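Local coordinates for protein osa (Shigella flexneri, PDB 4O7K) that suppresses the oncogenicity of Agrobacterium tumefaciens and acts as a plasmid fertility inhibition factor of the ParB/Srx superfamily, at residues Pro29-Gln34 against Arg46-Asn51; Trp40-Trp45 against Thr58-Ala63; Pro98-Tyr103 against Gly139-Met144. The protein carries 1 engineered substitution. All coordinates share one frame; numbering follows the deposited sequence.

Contact 1: Pro29-Gln34 against Arg46-Asn51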
loop_
_atom_site.group_PDB
_atom_site.type_symbol
_atom_site.label_atom_id
_atom_site.label_comp_id
_atom_site.label_asym_id
_atom_site.label_seq_id
_atom_site.Cartn_x
_atom_site.Cartn_y
_atom_site.Cartn_z
ATOM N N PRO A 29 -7.568 16.912 -1.570
ATOM C CA PRO A 29 -6.408 16.585 -0.732
ATOM C C PRO A 29 -6.648 15.317 0.096
ATOM O O PRO A 29 -7.703 15.170 0.712
ATOM C CB PRO A 29 -6.272 17.824 0.166
ATOM C CG PRO A 29 -7.652 18.366 0.256
ATOM C CD PRO A 29 -8.260 18.124 -1.103
ATOM N N LEU A 30 -5.688 14.399 0.087
ATOM C CA LEU A 30 -5.799 13.195 0.901
ATOM C C LEU A 30 -4.976 13.385 2.175
ATOM O O LEU A 30 -4.135 14.278 2.242
ATOM C CB LEU A 30 -5.337 11.955 0.123
ATOM C CG LEU A 30 -6.276 11.474 -0.994
ATOM C CD1 LEU A 30 -5.712 10.244 -1.734
ATOM C CD2 LEU A 30 -7.668 11.175 -0.438
ATOM N N GLU A 31 -5.249 12.580 3.194
ATOM C CA GLU A 31 -4.399 12.552 4.375
ATOM C C GLU A 31 -3.101 11.809 4.061
ATOM O O GLU A 31 -3.113 10.629 3.705
ATOM C CB GLU A 31 -5.123 11.901 5.560
ATOM C CG GLU A 31 -6.459 12.545 5.896
ATOM C CD GLU A 31 -6.602 12.854 7.371
ATOM O OE1 GLU A 31 -5.858 12.252 8.175
ATOM O OE2 GLU A 31 -7.450 13.707 7.728
ATOM N N LEU A 32 -1.988 12.516 4.214
ATOM C CA LEU A 32 -0.651 11.999 3.937
ATOM C C LEU A 32 0.013 11.354 5.151
ATOM O O LEU A 32 -0.191 11.792 6.295
ATOM C CB LEU A 32 0.256 13.128 3.433
ATOM C CG LEU A 32 0.187 13.630 1.984
ATOM C CD1 LEU A 32 -1.168 14.176 1.636
ATOM C CD2 LEU A 32 1.253 14.689 1.707
ATOM N N PRO A 33 0.841 10.324 4.910
ATOM C CA PRO A 33 1.694 9.856 6.006
ATOM C C PRO A 33 2.631 10.985 6.439
ATOM O O PRO A 33 3.007 11.812 5.613
ATOM C CB PRO A 33 2.462 8.672 5.400
ATOM C CG PRO A 33 2.298 8.791 3.920
ATOM C CD PRO A 33 0.991 9.516 3.689
ATOM N N GLN A 34 2.973 11.030 7.721
ATOM C CA GLN A 34 3.839 12.084 8.236
ATOM C C GLN A 34 5.177 11.506 8.659
ATOM O O GLN A 34 5.232 10.613 9.509
ATOM C CB GLN A 34 3.179 12.801 9.418
ATOM C CG GLN A 34 1.817 13.387 9.101
ATOM C CD GLN A 34 1.102 13.873 10.355
ATOM O OE1 GLN A 34 1.382 13.407 11.459
ATOM N NE2 GLN A 34 0.174 14.801 10.185
ATOM N N ARG A 46 4.228 8.268 10.595
ATOM C CA ARG A 46 2.966 8.141 11.289
ATOM C C ARG A 46 1.872 8.092 10.232
ATOM O O ARG A 46 1.857 8.912 9.311
ATOM C CB ARG A 46 2.748 9.322 12.250
ATOM C CG ARG A 46 1.349 9.364 12.856
ATOM C CD ARG A 46 1.054 10.661 13.630
ATOM N NE ARG A 46 -0.357 10.678 14.019
ATOM C CZ ARG A 46 -1.305 11.403 13.432
ATOM N NH1 ARG A 46 -1.014 12.240 12.441
ATOM N NH2 ARG A 46 -2.560 11.290 13.845
ATOM N N LEU A 47 0.970 7.126 10.344
ATOM C CA LEU A 47 -0.143 7.036 9.397
ATOM C C LEU A 47 -1.455 7.203 10.152
ATOM O O LEU A 47 -1.758 6.416 11.044
ATOM C CB LEU A 47 -0.122 5.695 8.636
ATOM C CG LEU A 47 0.996 5.454 7.619
ATOM C CD1 LEU A 47 2.275 5.101 8.348
ATOM C CD2 LEU A 47 0.625 4.311 6.692
ATOM N N PRO A 48 -2.226 8.247 9.810
ATOM C CA PRO A 48 -3.557 8.408 10.405
ATOM C C PRO A 48 -4.438 7.236 9.996
ATOM O O PRO A 48 -4.380 6.832 8.832
ATOM C CB PRO A 48 -4.076 9.715 9.796
ATOM C CG PRO A 48 -2.871 10.377 9.154
ATOM C CD PRO A 48 -1.936 9.271 8.793
ATOM N N VAL A 49 -5.212 6.697 10.935
ATOM C CA VAL A 49 -6.153 5.613 10.651
ATOM C C VAL A 49 -7.520 6.010 11.174
ATOM O O VAL A 49 -7.681 6.164 12.384
ATOM C CB VAL A 49 -5.742 4.297 11.318
ATOM C CG1 VAL A 49 -6.623 3.175 10.813
ATOM C CG2 VAL A 49 -4.277 3.993 11.066
ATOM N N PRO A 50 -8.503 6.186 10.273
ATOM C CA PRO A 50 -9.838 6.659 10.677
ATOM C C PRO A 50 -10.438 5.851 11.817
ATOM O O PRO A 50 -10.491 4.624 11.715
ATOM C CB PRO A 50 -10.673 6.487 9.409
ATOM C CG PRO A 50 -9.679 6.579 8.292
ATOM C CD PRO A 50 -8.412 5.960 8.819
ATOM N N ASN A 51 -10.849 6.540 12.886
ATOM C CA ASN A 51 -11.518 5.921 14.036
ATOM C C ASN A 51 -10.677 4.839 14.700
ATOM O O ASN A 51 -11.198 3.832 15.178
ATOM C CB ASN A 51 -12.872 5.339 13.613
ATOM C CG ASN A 51 -13.711 6.331 12.828
ATOM O OD1 ASN A 51 -14.160 6.043 11.717
ATOM N ND2 ASN A 51 -13.909 7.515 13.394
#
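Arg-46 meets Gln-34 through both backbone and side chain. The two form an antiparallel hydrogen-bonded pair: Arg-46 N donates to Gln-34 O at 2.8 Å, and Gln-34 N returns a nearly straight bond to Arg-46 O at 2.9 Å. Their side chains leave the same face of the sheet and run side by side in the same direction. Arg-46 is extended from CG to NE, with CG anti to the backbone N (chi1 171°), which carries the guanidinium out to the level of the Gln-34 amide. There NH1 gives a third bond, 2.8 Å to Gln-34 OE1. The oxygen lies close to the guanidinium plane, but NH1 sits well above the amide plane, 57° out of it, and the two flat groups are turned 45° apart. Opposing charge comes from Asp-54, which forms a salt bridge with Arg-46 NE. The carbonyl of Arg-46 also takes a CA-H...O contact, with Pro-33 CA 3.4 Å from Arg-46 O. At Leu-47 the contact turns apolar: its CG lies 4.2 Å from Pro-33 CB, and strand 153-158 of the other sheet lies against them, Phe-154 on Leu-47 and Val-153 on Pro-33. Pro-48 ends the contact with its ring. Glu-31, its chain bent at chi2, brings OE1 to 3.5 Å from Pro-48 CB, while Pro-48 CD lies 4.0 Å from Leu-32 O. With a single antiparallel bridge, Gln-34 to Arg-46, the very short strand 34-35 forms the edge of the mixed sheet beside strand 44-47.

Contact 2: Trp40-Trp45 against Thr58-Ala63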
loop_
_atom_site.group_PDB
_atom_site.type_symbol
_atom_site.label_atom_id
_atom_site.label_comp_id
_atom_site.label_asym_id
_atom_site.label_seq_id
_atom_site.Cartn_x
_atom_site.Cartn_y
_atom_site.Cartn_z
ATOM N N TRP A 40 14.789 5.313 16.845
ATOM C CA TRP A 40 15.744 4.540 16.060
ATOM C C TRP A 40 16.448 5.474 15.088
ATOM O O TRP A 40 16.259 6.693 15.124
ATOM C CB TRP A 40 15.025 3.393 15.338
ATOM C CG TRP A 40 13.783 2.983 16.089
ATOM C CD1 TRP A 40 12.485 3.204 15.716
ATOM C CD2 TRP A 40 13.725 2.355 17.382
ATOM N NE1 TRP A 40 11.625 2.729 16.682
ATOM C CE2 TRP A 40 12.360 2.203 17.714
ATOM C CE3 TRP A 40 14.694 1.897 18.284
ATOM C CZ2 TRP A 40 11.940 1.612 18.909
ATOM C CZ3 TRP A 40 14.273 1.308 19.471
ATOM C CH2 TRP A 40 12.908 1.170 19.771
ATOM N N ASN A 41 17.287 4.910 14.237
ATOM C CA ASN A 41 17.980 5.719 13.258
ATOM C C ASN A 41 17.444 5.296 11.897
ATOM O O ASN A 41 18.151 4.678 11.098
ATOM C CB ASN A 41 19.497 5.527 13.373
ATOM C CG ASN A 41 20.278 6.308 12.330
ATOM O OD1 ASN A 41 19.708 7.060 11.537
ATOM N ND2 ASN A 41 21.599 6.125 12.325
ATOM N N GLU A 42 16.176 5.612 11.650
ATOM C CA GLU A 42 15.503 5.123 10.451
ATOM C C GLU A 42 14.386 6.054 9.992
ATOM O O GLU A 42 13.968 6.955 10.719
ATOM C CB GLU A 42 14.937 3.723 10.700
ATOM C CG GLU A 42 13.903 3.653 11.823
ATOM C CD GLU A 42 13.515 2.224 12.190
ATOM O OE1 GLU A 42 14.366 1.323 12.042
ATOM O OE2 GLU A 42 12.363 2.003 12.630
ATOM N N VAL A 43 13.900 5.829 8.777
ATOM C CA VAL A 43 12.766 6.593 8.295
ATOM C C VAL A 43 11.491 5.959 8.828
ATOM O O VAL A 43 11.247 4.770 8.622
ATOM C CB VAL A 43 12.736 6.655 6.773
ATOM C CG1 VAL A 43 11.493 7.401 6.295
ATOM C CG2 VAL A 43 14.002 7.328 6.261
ATOM N N VAL A 44 10.701 6.752 9.545
ATOM C CA VAL A 44 9.442 6.279 10.101
ATOM C C VAL A 44 8.318 7.241 9.752
ATOM O O VAL A 44 8.486 8.460 9.836
ATOM C CB VAL A 44 9.526 6.116 11.633
ATOM C CG1 VAL A 44 8.147 5.805 12.220
ATOM C CG2 VAL A 44 10.523 5.019 11.991
ATOM N N TRP A 45 7.181 6.697 9.331
ATOM C CA TRP A 45 5.984 7.508 9.139
ATOM C C TRP A 45 4.929 7.213 10.185
ATOM O O TRP A 45 4.746 6.069 10.594
ATOM C CB TRP A 45 5.353 7.271 7.776
ATOM C CG TRP A 45 6.160 7.614 6.597
ATOM C CD1 TRP A 45 6.147 8.790 5.906
ATOM C CD2 TRP A 45 7.062 6.748 5.903
ATOM N NE1 TRP A 45 7.009 8.721 4.838
ATOM C CE2 TRP A 45 7.581 7.476 4.810
ATOM C CE3 TRP A 45 7.494 5.434 6.109
ATOM C CZ2 TRP A 45 8.507 6.925 3.920
ATOM C CZ3 TRP A 45 8.413 4.887 5.214
ATOM C CH2 TRP A 45 8.911 5.641 4.144
ATOM N N THR A 58 7.910 1.818 8.691
ATOM C CA THR A 58 9.307 2.185 8.531
ATOM C C THR A 58 9.912 1.608 7.255
ATOM O O THR A 58 9.479 0.568 6.769
ATOM C CB THR A 58 10.155 1.713 9.730
ATOM O OG1 THR A 58 11.517 2.104 9.526
ATOM C CG2 THR A 58 10.085 0.192 9.875
ATOM N N ALA A 59 10.920 2.287 6.722
ATOM C CA ALA A 59 11.648 1.785 5.558
ATOM C C ALA A 59 12.972 1.139 5.968
ATOM O O ALA A 59 13.905 1.059 5.167
ATOM C CB ALA A 59 11.899 2.915 4.564
ATOM N N SER A 60 13.053 0.679 7.215
ATOM C CA SER A 60 14.309 0.175 7.757
ATOM C C SER A 60 14.809 -1.049 7.000
ATOM O O SER A 60 16.011 -1.301 6.946
ATOM C CB SER A 60 14.156 -0.155 9.244
ATOM O OG SER A 60 13.303 -1.263 9.436
ATOM N N ASN A 61 13.889 -1.802 6.410
ATOM C CA ASN A 61 14.257 -3.025 5.716
ATOM C C ASN A 61 14.576 -2.779 4.240
ATOM O O ASN A 61 14.961 -3.695 3.522
ATOM C CB ASN A 61 13.145 -4.074 5.848
ATOM C CG ASN A 61 12.973 -4.594 7.290
ATOM O OD1 ASN A 61 12.102 -5.424 7.558
ATOM N ND2 ASN A 61 13.797 -4.102 8.213
ATOM N N ALA A 62 14.441 -1.536 3.793
ATOM C CA ALA A 62 14.700 -1.194 2.394
ATOM C C ALA A 62 16.192 -1.103 2.043
ATOM O O ALA A 62 17.024 -0.746 2.881
ATOM C CB ALA A 62 14.016 0.126 2.051
ATOM N N ALA A 63 16.518 -1.417 0.788
ATOM C CA ALA A 63 17.853 -1.168 0.257
ATOM C C ALA A 63 17.991 0.299 -0.136
ATOM O O ALA A 63 17.000 0.965 -0.447
ATOM C CB ALA A 63 18.136 -2.076 -0.951
#
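Val-43 O is gripped by two donors from the other segment. Thr-58 OG1 reaches it at 2.8 Å and Ala-59 N at 3.1 Å, the two arriving from opposite faces of the carbonyl plane, each tilted away from it. The threonine hydroxyl is placed by its torsion, with OG1 anti to the backbone N (chi1 -180°), and this brings it in on the carbonyl while Thr-58 CA also lies 3.2 Å from Val-43 O as a CA-H...O contact. The same hydroxyl accepts a weak bond from Ser-60 N, a link across two residues like that of an ST turn. Glu-42 comes in across this group, at about a right angle to the threonine side chain. Its CG stands between the backbone N and the carbonyl carbon (chi1 61°), and the extended chain then puts OE1 3.2 Å from Ser-60 CB and OE2 3.2 Å from Thr-58 OG1. That last approach is close, but the hydroxyl is directed to Val-43 O, making it a contact and not a hydrogen bond.

Packing takes over beyond the polar centre. Val-44 sets CG2 against the threonine hydroxyl, and Val-43 CB faces Ala-59 CB at 4.4 Å. The rim of the Trp-45 indole, through CZ3, lies 4.1 Å from Ala-59 CB, while Val-43 CG1 rests over one face of that indole, offset toward its rim. Trp-45 NE1 is held by Tyr-70 OH, and Leu-182 of helix 179-189 touches both Val-43 and Trp-45. Val-44 and Thr-58 form an antiparallel non-hydrogen-bonded pair: the contact lies where strands 44-47 and 55-58 of the mixed sheet meet, at the beginning of the first and the end of the second, just before a type I beta turn, Ala-59 to Ala-62.

Contact 3: Pro98-Tyr103 against Gly139-Met144. With PO4 (phosphate ion), chain B; IPA (isopropyl alcohol), chain E.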
loop_
_atom_site.group_PDB
_atom_site.type_symbol
_atom_site.label_atom_id
_atom_site.label_comp_id
_atom_site.label_asym_id
_atom_site.label_seq_id
_atom_site.Cartn_x
_atom_site.Cartn_y
_atom_site.Cartn_z
ATOM N N PRO A 98 -10.101 -9.135 6.662
ATOM C CA PRO A 98 -9.718 -9.595 8.005
ATOM C C PRO A 98 -9.814 -11.105 8.193
ATOM O O PRO A 98 -9.301 -11.611 9.188
ATOM C CB PRO A 98 -10.712 -8.866 8.924
ATOM C CG PRO A 98 -11.090 -7.639 8.165
ATOM C CD PRO A 98 -11.163 -8.113 6.726
ATOM N N LYS A 99 -10.426 -11.816 7.245
ATOM C CA LYS A 99 -10.534 -13.273 7.342
ATOM C C LYS A 99 -9.240 -13.967 6.954
ATOM O O LYS A 99 -9.075 -15.159 7.212
ATOM C CB LYS A 99 -11.677 -13.803 6.467
ATOM C CG LYS A 99 -13.055 -13.355 6.912
ATOM C CD LYS A 99 -14.093 -13.545 5.811
ATOM C CE LYS A 99 -15.216 -12.510 5.930
ATOM N NZ LYS A 99 -16.349 -12.956 6.788
ATOM N N ASP A 100 -8.329 -13.228 6.323
ATOM C CA ASP A 100 -7.054 -13.792 5.884
ATOM C C ASP A 100 -6.318 -14.375 7.087
ATOM O O ASP A 100 -6.392 -13.823 8.185
ATOM C CB ASP A 100 -6.205 -12.726 5.185
ATOM C CG ASP A 100 -4.899 -13.268 4.653
ATOM O OD1 ASP A 100 -3.931 -13.377 5.435
ATOM O OD2 ASP A 100 -4.826 -13.555 3.441
ATOM N N ARG A 101 -5.620 -15.490 6.891
ATOM C CA ARG A 101 -5.058 -16.225 8.024
ATOM C C ARG A 101 -3.946 -15.463 8.742
ATOM O O ARG A 101 -3.733 -15.665 9.938
ATOM C CB ARG A 101 -4.539 -17.597 7.574
ATOM C CG ARG A 101 -3.277 -17.548 6.731
ATOM C CD ARG A 101 -2.142 -18.356 7.356
ATOM N NE ARG A 101 -0.994 -18.471 6.455
ATOM C CZ ARG A 101 0.278 -18.458 6.849
ATOM N NH1 ARG A 101 1.252 -18.565 5.954
ATOM N NH2 ARG A 101 0.580 -18.335 8.134
ATOM N N LYS A 102 -3.259 -14.586 8.033
ATOM C CA LYS A 102 -2.187 -13.809 8.617
ATOM C C LYS A 102 -2.584 -12.482 9.180
ATOM O O LYS A 102 -1.793 -11.782 9.698
ATOM C CB LYS A 102 -1.095 -13.588 7.611
ATOM C CG LYS A 102 -0.576 -14.868 7.048
ATOM C CD LYS A 102 0.381 -14.634 5.908
ATOM C CE LYS A 102 1.729 -14.230 6.424
ATOM N NZ LYS A 102 2.277 -13.175 5.548
ATOM N N TYR A 103 -3.830 -12.150 9.040
ATOM C CA TYR A 103 -4.315 -10.817 9.390
ATOM C C TYR A 103 -4.253 -10.522 10.899
ATOM O O TYR A 103 -3.903 -9.400 11.284
ATOM C CB TYR A 103 -5.748 -10.634 8.871
ATOM C CG TYR A 103 -6.269 -9.206 8.877
ATOM C CD1 TYR A 103 -6.847 -8.657 10.018
ATOM C CD2 TYR A 103 -6.218 -8.420 7.730
ATOM C CE1 TYR A 103 -7.347 -7.357 10.024
ATOM C CE2 TYR A 103 -6.714 -7.134 7.725
ATOM C CZ TYR A 103 -7.277 -6.602 8.878
ATOM O OH TYR A 103 -7.773 -5.317 8.873
ATOM N N GLY A 139 4.589 -8.340 1.745
ATOM C CA GLY A 139 3.775 -7.316 2.371
ATOM C C GLY A 139 2.298 -7.331 2.018
ATOM O O GLY A 139 1.623 -6.324 2.186
ATOM N N MET A 140 1.771 -8.467 1.561
ATOM C CA MET A 140 0.360 -8.522 1.188
ATOM C C MET A 140 -0.577 -8.337 2.378
ATOM O O MET A 140 -1.540 -7.592 2.294
ATOM C CB MET A 140 0.031 -9.852 0.483
ATOM C CG MET A 140 0.388 -9.849 -0.984
ATOM S SD MET A 140 -0.240 -11.301 -1.873
ATOM C CE MET A 140 0.695 -12.576 -1.044
ATOM N N THR A 141 -0.313 -9.014 3.485
ATOM C CA THR A 141 -1.251 -8.931 4.601
ATOM C C THR A 141 -1.235 -7.554 5.259
ATOM O O THR A 141 -2.282 -7.034 5.610
ATOM C CB THR A 141 -0.977 -9.988 5.667
ATOM O OG1 THR A 141 -0.681 -11.241 5.043
ATOM C CG2 THR A 141 -2.200 -10.157 6.540
ATOM N N ARG A 142 -0.061 -6.957 5.424
ATOM C CA ARG A 142 -0.013 -5.626 6.022
ATOM C C ARG A 142 -0.682 -4.621 5.085
ATOM O O ARG A 142 -1.255 -3.641 5.540
ATOM C CB ARG A 142 1.424 -5.210 6.348
ATOM C CG ARG A 142 2.290 -4.875 5.147
ATOM C CD ARG A 142 3.768 -4.947 5.507
ATOM N NE ARG A 142 4.198 -6.318 5.798
ATOM C CZ ARG A 142 5.277 -6.627 6.512
ATOM N NH1 ARG A 142 6.043 -5.665 7.019
ATOM N NH2 ARG A 142 5.587 -7.894 6.732
ATOM N N SER A 143 -0.635 -4.884 3.778
ATOM C CA SER A 143 -1.363 -4.061 2.801
ATOM C C SER A 143 -2.873 -4.202 2.985
ATOM O O SER A 143 -3.613 -3.217 2.873
ATOM C CB SER A 143 -0.987 -4.443 1.355
ATOM O OG SER A 143 0.372 -4.149 1.064
ATOM N N MET A 144 -3.333 -5.423 3.259
ATOM C CA MET A 144 -4.755 -5.649 3.523
ATOM C C MET A 144 -5.219 -4.882 4.759
ATOM O O MET A 144 -6.310 -4.308 4.782
ATOM C CB MET A 144 -5.048 -7.141 3.709
ATOM C CG MET A 144 -4.824 -7.997 2.474
ATOM S SD MET A 144 -5.269 -9.702 2.849
ATOM C CE MET A 144 -4.582 -10.575 1.429
HETATM P P PO4 B . 2.769 -9.818 5.459
HETATM O O1 PO4 B . 4.232 -10.136 5.327
HETATM O O2 PO4 B . 1.983 -10.650 4.476
HETATM O O3 PO4 B . 2.306 -10.080 6.870
HETATM O O4 PO4 B . 2.514 -8.358 5.150
HETATM C C1 IPA E . 8.674 -7.488 8.342
HETATM C C2 IPA E . 8.282 -8.177 9.645
HETATM C C3 IPA E . 8.479 -7.235 10.827
HETATM O O2 IPA E . 6.928 -8.552 9.579
#
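Thr-141 faces Lys-102 at the N-terminus of helix 140-148, where a phosphate ion is bound in the manner of a helix-end anion site, with Gly-139 as N-cap. The tight part lies on the protein side. With OG1 of Thr-141 beside the backbone N (chi1 -42°), CG2 stands anti to that N and fits into the turn Asp-100 to Tyr-103, 3.6 Å from Tyr-103 N. Asp-100 takes a capping bond from Lys-102 N at its OD1, and its OD2 lies 3.6 Å from Met-144 CE, the methionine crossing it at about a right angle. Tyr-103 turns the edge of its ring to the helix, CE2 4.0 Å from Met-144 C, while Pro-98 CA sits over the ring centre.

Toward solvent, side-chain packing gives way to the ion, which probably came from the crystallisation liquor. No direct hydrogen bond joins the two segments here, but the phosphate bridges them. Lys-102, its chain bent, crosses Thr-141 and places NZ 2.8 Å from phosphate O2, which also accepts from Thr-141 N and OG1. Arg-142 supplies the other side: its backbone N and NE both bind phosphate O4, and NH2 reaches phosphate O1 at 3.0 Å.

How the contacts relate
Contacts 1 and 2 share strand 44-47 of the mixed sheet, one at each end of it, with centres about 18 Å apart. Their segments alternate along the chain, and they touch where Pro-33 CB packs 3.7 Å from Trp-45 CD1, so the edge strand 34-35 and the turn after strand 55-58 are joined through the strand between them. Contact 3 follows later in the sequence and uses no strand: it joins the loop leading into helix 103-112, with that helix's first residue, to helix 140-148. Its centre lies about 20 Å from that of contact 1 and about 21 Å from that of contact 2, without touching either. The sheet contacts and the phosphate-bound helix end thus occupy separate regions of one compact chain.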